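Local coordinates for protein disulfide-isomerase A4 (Rattus norvegicus, PDB 3EC3) that catalyses the rearrangement of disulfide bonds in proteins within the endoplasmic reticulum, this fragment being its noncatalytic b-b' pair of thioredoxin-like domains, at residues A198-M209 against F222-P233. The protein carries 1 engineered substitution. Numbering follows the deposited sequence.
Sequences AILDESGKKFAM and FVMAFKKGKLKP
Phe-222 slips between Ile-199 and Met-209 where the last helix of the second thioredoxin-like domain packs on the closing beta hairpin of its sheet, a compact example of how one face of this fold is sealed. Selenomethionine Met-209 sets its CB over the middle of the Phe-222 ring, 3.5 Å from the centroid and almost on the normal; its SE stays oblique to the ring, a Met-aromatic contact. Ile-199 CD1 meets the opposite face toward the rim, while the ring's CZ reaches edge-on to Phe-207 O at 3.3 Å. Without the ring, as with an alanine here, a gap would probably open between Ile-199 and Met-209, leaving neither with the face it covers.

Phe-226 follows one turn later, and Ile-199 divides its branches between the two rings: CD1 touches Phe-226 CB at 3.4 Å, and CG2, anti to the backbone N (chi1 to CG1 -60°), sits centrally over the Phe-226 ring, 3.8 Å from its centroid. Phe-226 then turns its edge to the face of Phe-207 in an offset edge-to-face pair, planes at 63°. Beyond the helix, which ends in a Schellman motif at Gly-229, the chain returns along the outer strand: Leu-231 CB packs on Phe-207, and Pro-233 lies alongside that ring. Val-136, on strand 135-140 next to 196-200, touches the side chains of both Ile-199 and Val-223.

Further out, the hairpin's type I turn is held by an Asx turn. Asp-201 OD1 accepts from Ser-203 N and, at 2.9 Å, from Lys-205 N, the two donors arriving from opposite faces of the carboxylate plane.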
loop_
_atom_site.group_PDB
_atom_site.type_symbol
_atom_site.label_atom_id
_atom_site.label_comp_id
_atom_site.label_asym_id
_atom_site.label_seq_id
_atom_site.Cartn_x
_atom_site.Cartn_y
_atom_site.Cartn_z
ATOM N N ALA A 198 -0.470 -15.555 -8.041
ATOM C CA ALA A 198 -1.499 -15.404 -9.063
ATOM C C ALA A 198 -1.535 -13.976 -9.627
ATOM O O ALA A 198 -1.021 -13.020 -9.013
ATOM C CB ALA A 198 -2.877 -15.836 -8.509
ATOM N N ILE A 199 -2.139 -13.835 -10.799
ATOM C CA ILE A 199 -2.445 -12.536 -11.344
ATOM C C ILE A 199 -3.945 -12.408 -11.580
ATOM O O ILE A 199 -4.548 -13.269 -12.211
ATOM C CB ILE A 199 -1.676 -12.280 -12.671
ATOM C CG1 ILE A 199 -0.165 -12.364 -12.412
ATOM C CG2 ILE A 199 -2.130 -10.915 -13.295
ATOM C CD1 ILE A 199 0.727 -12.096 -13.568
ATOM N N LEU A 200 -4.536 -11.326 -11.084
ATOM C CA LEU A 200 -5.913 -10.973 -11.446
ATOM C C LEU A 200 -5.893 -9.886 -12.545
ATOM O O LEU A 200 -5.290 -8.822 -12.347
ATOM C CB LEU A 200 -6.689 -10.467 -10.215
ATOM C CG LEU A 200 -6.521 -11.087 -8.814
ATOM C CD1 LEU A 200 -7.673 -10.683 -7.896
ATOM C CD2 LEU A 200 -6.389 -12.607 -8.872
ATOM N N ASP A 201 -6.540 -10.133 -13.691
ATOM C CA ASP A 201 -6.545 -9.122 -14.762
ATOM C C ASP A 201 -7.781 -8.232 -14.800
ATOM O O ASP A 201 -8.756 -8.444 -14.056
ATOM C CB ASP A 201 -6.219 -9.704 -16.152
ATOM C CG ASP A 201 -7.408 -10.384 -16.805
ATOM O OD1 ASP A 201 -8.506 -10.406 -16.196
ATOM O OD2 ASP A 201 -7.250 -10.899 -17.937
ATOM N N GLU A 202 -7.737 -7.261 -15.712
ATOM C CA GLU A 202 -8.717 -6.201 -15.819
ATOM C C GLU A 202 -10.069 -6.732 -16.276
ATOM O O GLU A 202 -11.082 -6.062 -16.098
ATOM C CB GLU A 202 -8.217 -5.188 -16.834
ATOM C CG GLU A 202 -8.072 -3.785 -16.299
ATOM C CD GLU A 202 -6.806 -3.101 -16.803
ATOM O OE1 GLU A 202 -5.924 -3.784 -17.369
ATOM O OE2 GLU A 202 -6.695 -1.872 -16.624
ATOM N N SER A 203 -10.084 -7.931 -16.863
ATOM C CA SER A 203 -11.319 -8.507 -17.430
ATOM C C SER A 203 -12.084 -9.404 -16.463
ATOM O O SER A 203 -13.243 -9.752 -16.703
ATOM C CB SER A 203 -11.029 -9.281 -18.726
ATOM O OG SER A 203 -10.272 -8.507 -19.630
ATOM N N GLY A 204 -11.428 -9.797 -15.384
ATOM C CA GLY A 204 -12.053 -10.667 -14.393
ATOM C C GLY A 204 -11.495 -12.074 -14.420
ATOM O O GLY A 204 -11.973 -12.944 -13.694
ATOM N N LYS A 205 -10.489 -12.293 -15.262
ATOM C CA LYS A 205 -9.830 -13.588 -15.364
ATOM C C LYS A 205 -8.683 -13.664 -14.342
ATOM O O LYS A 205 -8.178 -12.633 -13.898
ATOM C CB LYS A 205 -9.320 -13.797 -16.784
ATOM C CG LYS A 205 -10.409 -13.520 -17.847
ATOM C CD LYS A 205 -10.233 -14.312 -19.131
ATOM C CE LYS A 205 -11.431 -14.066 -20.055
ATOM N NZ LYS A 205 -11.643 -15.118 -21.106
ATOM N N LYS A 206 -8.296 -14.887 -13.984
ATOM C CA LYS A 206 -7.244 -15.133 -13.003
ATOM C C LYS A 206 -6.239 -16.129 -13.570
ATOM O O LYS A 206 -6.619 -17.034 -14.323
ATOM C CB LYS A 206 -7.856 -15.663 -11.706
ATOM C CG LYS A 206 -8.718 -14.625 -10.971
ATOM C CD LYS A 206 -9.970 -15.281 -10.337
ATOM C CE LYS A 206 -10.977 -14.223 -9.826
ATOM N NZ LYS A 206 -10.412 -13.266 -8.798
ATOM N N PHE A 207 -4.962 -15.947 -13.239
ATOM C CA PHE A 207 -3.907 -16.819 -13.751
ATOM C C PHE A 207 -3.075 -17.334 -12.584
ATOM O O PHE A 207 -2.594 -16.542 -11.776
ATOM C CB PHE A 207 -3.033 -16.062 -14.760
ATOM C CG PHE A 207 -3.824 -15.382 -15.851
ATOM C CD1 PHE A 207 -4.329 -14.091 -15.672
ATOM C CD2 PHE A 207 -4.091 -16.047 -17.051
ATOM C CE1 PHE A 207 -5.071 -13.470 -16.671
ATOM C CE2 PHE A 207 -4.838 -15.433 -18.067
ATOM C CZ PHE A 207 -5.328 -14.146 -17.878
ATOM N N ALA A 208 -2.905 -18.650 -12.478
ATOM C CA ALA A 208 -2.147 -19.192 -11.350
ATOM C C ALA A 208 -0.738 -19.566 -11.785
ATOM O O ALA A 208 -0.562 -20.158 -12.859
ATOM C CB ALA A 208 -2.856 -20.403 -10.752
HETATM N N MSE A 209 0.255 -19.226 -10.961
HETATM C CA MSE A 209 1.646 -19.583 -11.249
HETATM C C MSE A 209 1.908 -21.052 -10.995
HETATM O O MSE A 209 1.621 -21.559 -9.914
HETATM C CB MSE A 209 2.656 -18.750 -10.441
HETATM C CG MSE A 209 4.120 -19.051 -10.806
HETATM SE SE MSE A 209 5.396 -18.025 -9.776
HETATM C CE MSE A 209 6.204 -19.347 -8.763
ATOM N N PHE A 222 6.716 -15.360 -14.608
ATOM C CA PHE A 222 5.257 -15.455 -14.543
ATOM C C PHE A 222 4.575 -14.142 -14.959
ATOM O O PHE A 222 3.666 -14.147 -15.801
ATOM C CB PHE A 222 4.873 -15.881 -13.113
ATOM C CG PHE A 222 3.390 -15.913 -12.820
ATOM C CD1 PHE A 222 2.881 -15.185 -11.731
ATOM C CD2 PHE A 222 2.519 -16.710 -13.563
ATOM C CE1 PHE A 222 1.523 -15.218 -11.407
ATOM C CE2 PHE A 222 1.155 -16.753 -13.259
ATOM C CZ PHE A 222 0.651 -16.006 -12.179
ATOM N N VAL A 223 5.024 -13.027 -14.372
ATOM C CA VAL A 223 4.554 -11.681 -14.753
ATOM C C VAL A 223 4.891 -11.334 -16.229
ATOM O O VAL A 223 4.053 -10.762 -16.948
ATOM C CB VAL A 223 5.105 -10.598 -13.773
ATOM C CG1 VAL A 223 4.786 -9.184 -14.249
ATOM C CG2 VAL A 223 4.560 -10.855 -12.324
HETATM N N MSE A 224 6.103 -11.657 -16.666
HETATM C CA MSE A 224 6.502 -11.431 -18.056
HETATM C C MSE A 224 5.610 -12.244 -19.004
HETATM O O MSE A 224 5.139 -11.725 -20.036
HETATM C CB MSE A 224 7.980 -11.778 -18.286
HETATM C CG MSE A 224 8.945 -10.609 -18.095
HETATM SE SE MSE A 224 8.558 -9.151 -19.379
HETATM C CE MSE A 224 9.916 -7.797 -18.871
ATOM N N ALA A 225 5.356 -13.500 -18.644
ATOM C CA ALA A 225 4.539 -14.377 -19.503
ATOM C C ALA A 225 3.110 -13.830 -19.573
ATOM O O ALA A 225 2.476 -13.834 -20.655
ATOM C CB ALA A 225 4.569 -15.807 -19.011
ATOM N N PHE A 226 2.637 -13.312 -18.436
ATOM C CA PHE A 226 1.354 -12.616 -18.367
ATOM C C PHE A 226 1.301 -11.421 -19.318
ATOM O O PHE A 226 0.355 -11.284 -20.083
ATOM C CB PHE A 226 1.037 -12.130 -16.949
ATOM C CG PHE A 226 -0.138 -11.154 -16.899
ATOM C CD1 PHE A 226 0.077 -9.779 -16.786
ATOM C CD2 PHE A 226 -1.451 -11.623 -16.997
ATOM C CE1 PHE A 226 -0.995 -8.896 -16.746
ATOM C CE2 PHE A 226 -2.541 -10.745 -16.977
ATOM C CZ PHE A 226 -2.321 -9.385 -16.851
ATOM N N LYS A 227 2.323 -10.569 -19.241
ATOM C CA LYS A 227 2.433 -9.339 -20.022
ATOM C C LYS A 227 2.371 -9.640 -21.501
ATOM O O LYS A 227 1.723 -8.917 -22.284
ATOM C CB LYS A 227 3.782 -8.686 -19.733
ATOM C CG LYS A 227 4.053 -7.384 -20.481
ATOM C CD LYS A 227 5.423 -6.875 -20.052
ATOM C CE LYS A 227 5.413 -5.445 -19.532
ATOM N NZ LYS A 227 4.111 -4.901 -19.009
ATOM N N LYS A 228 3.077 -10.705 -21.866
ATOM C CA LYS A 228 3.236 -11.135 -23.254
ATOM C C LYS A 228 2.056 -11.962 -23.757
ATOM O O LYS A 228 2.056 -12.403 -24.912
ATOM C CB LYS A 228 4.537 -11.924 -23.388
ATOM C CG LYS A 228 5.788 -11.063 -23.441
ATOM C CD LYS A 228 7.023 -11.928 -23.706
ATOM C CE LYS A 228 8.197 -11.514 -22.814
ATOM N NZ LYS A 228 9.004 -12.697 -22.334
ATOM N N GLY A 229 1.056 -12.157 -22.895
ATOM C CA GLY A 229 -0.148 -12.907 -23.244
ATOM C C GLY A 229 0.083 -14.396 -23.427
ATOM O O GLY A 229 -0.587 -15.019 -24.240
ATOM N N LYS A 230 1.024 -14.969 -22.674
ATOM C CA LYS A 230 1.427 -16.372 -22.864
ATOM C C LYS A 230 0.793 -17.337 -21.858
ATOM O O LYS A 230 1.069 -18.544 -21.895
ATOM C CB LYS A 230 2.951 -16.496 -22.841
ATOM C CG LYS A 230 3.617 -16.045 -24.120
ATOM C CD LYS A 230 5.058 -15.598 -23.897
ATOM C CE LYS A 230 5.973 -16.733 -23.434
ATOM N NZ LYS A 230 7.390 -16.463 -23.831
ATOM N N LEU A 231 -0.061 -16.802 -20.979
ATOM C CA LEU A 231 -0.747 -17.585 -19.938
ATOM C C LEU A 231 -2.223 -17.837 -20.264
ATOM O O LEU A 231 -2.841 -17.066 -21.000
ATOM C CB LEU A 231 -0.668 -16.867 -18.587
ATOM C CG LEU A 231 0.703 -16.529 -17.997
ATOM C CD1 LEU A 231 0.501 -15.855 -16.624
ATOM C CD2 LEU A 231 1.607 -17.775 -17.891
ATOM N N LYS A 232 -2.778 -18.905 -19.690
ATOM C CA LYS A 232 -4.192 -19.250 -19.855
ATOM C C LYS A 232 -4.874 -19.166 -18.490
ATOM O O LYS A 232 -4.283 -19.590 -17.475
ATOM C CB LYS A 232 -4.348 -20.665 -20.435
ATOM C CG LYS A 232 -4.085 -20.768 -21.937
ATOM C CD LYS A 232 -4.652 -19.545 -22.683
ATOM C CE LYS A 232 -4.299 -19.563 -24.155
ATOM N NZ LYS A 232 -4.925 -20.742 -24.793
ATOM N N PRO A 233 -6.127 -18.650 -18.459
ATOM C CA PRO A 233 -6.794 -18.414 -17.172
ATOM C C PRO A 233 -7.400 -19.639 -16.511
ATOM O O PRO A 233 -7.751 -20.641 -17.189
ATOM C CB PRO A 233 -7.906 -17.418 -17.526
ATOM C CG PRO A 233 -8.210 -17.668 -18.968
ATOM C CD PRO A 233 -6.981 -18.269 -19.617
HETATM O O HOH W 1 -3.755 -20.076 -14.811
#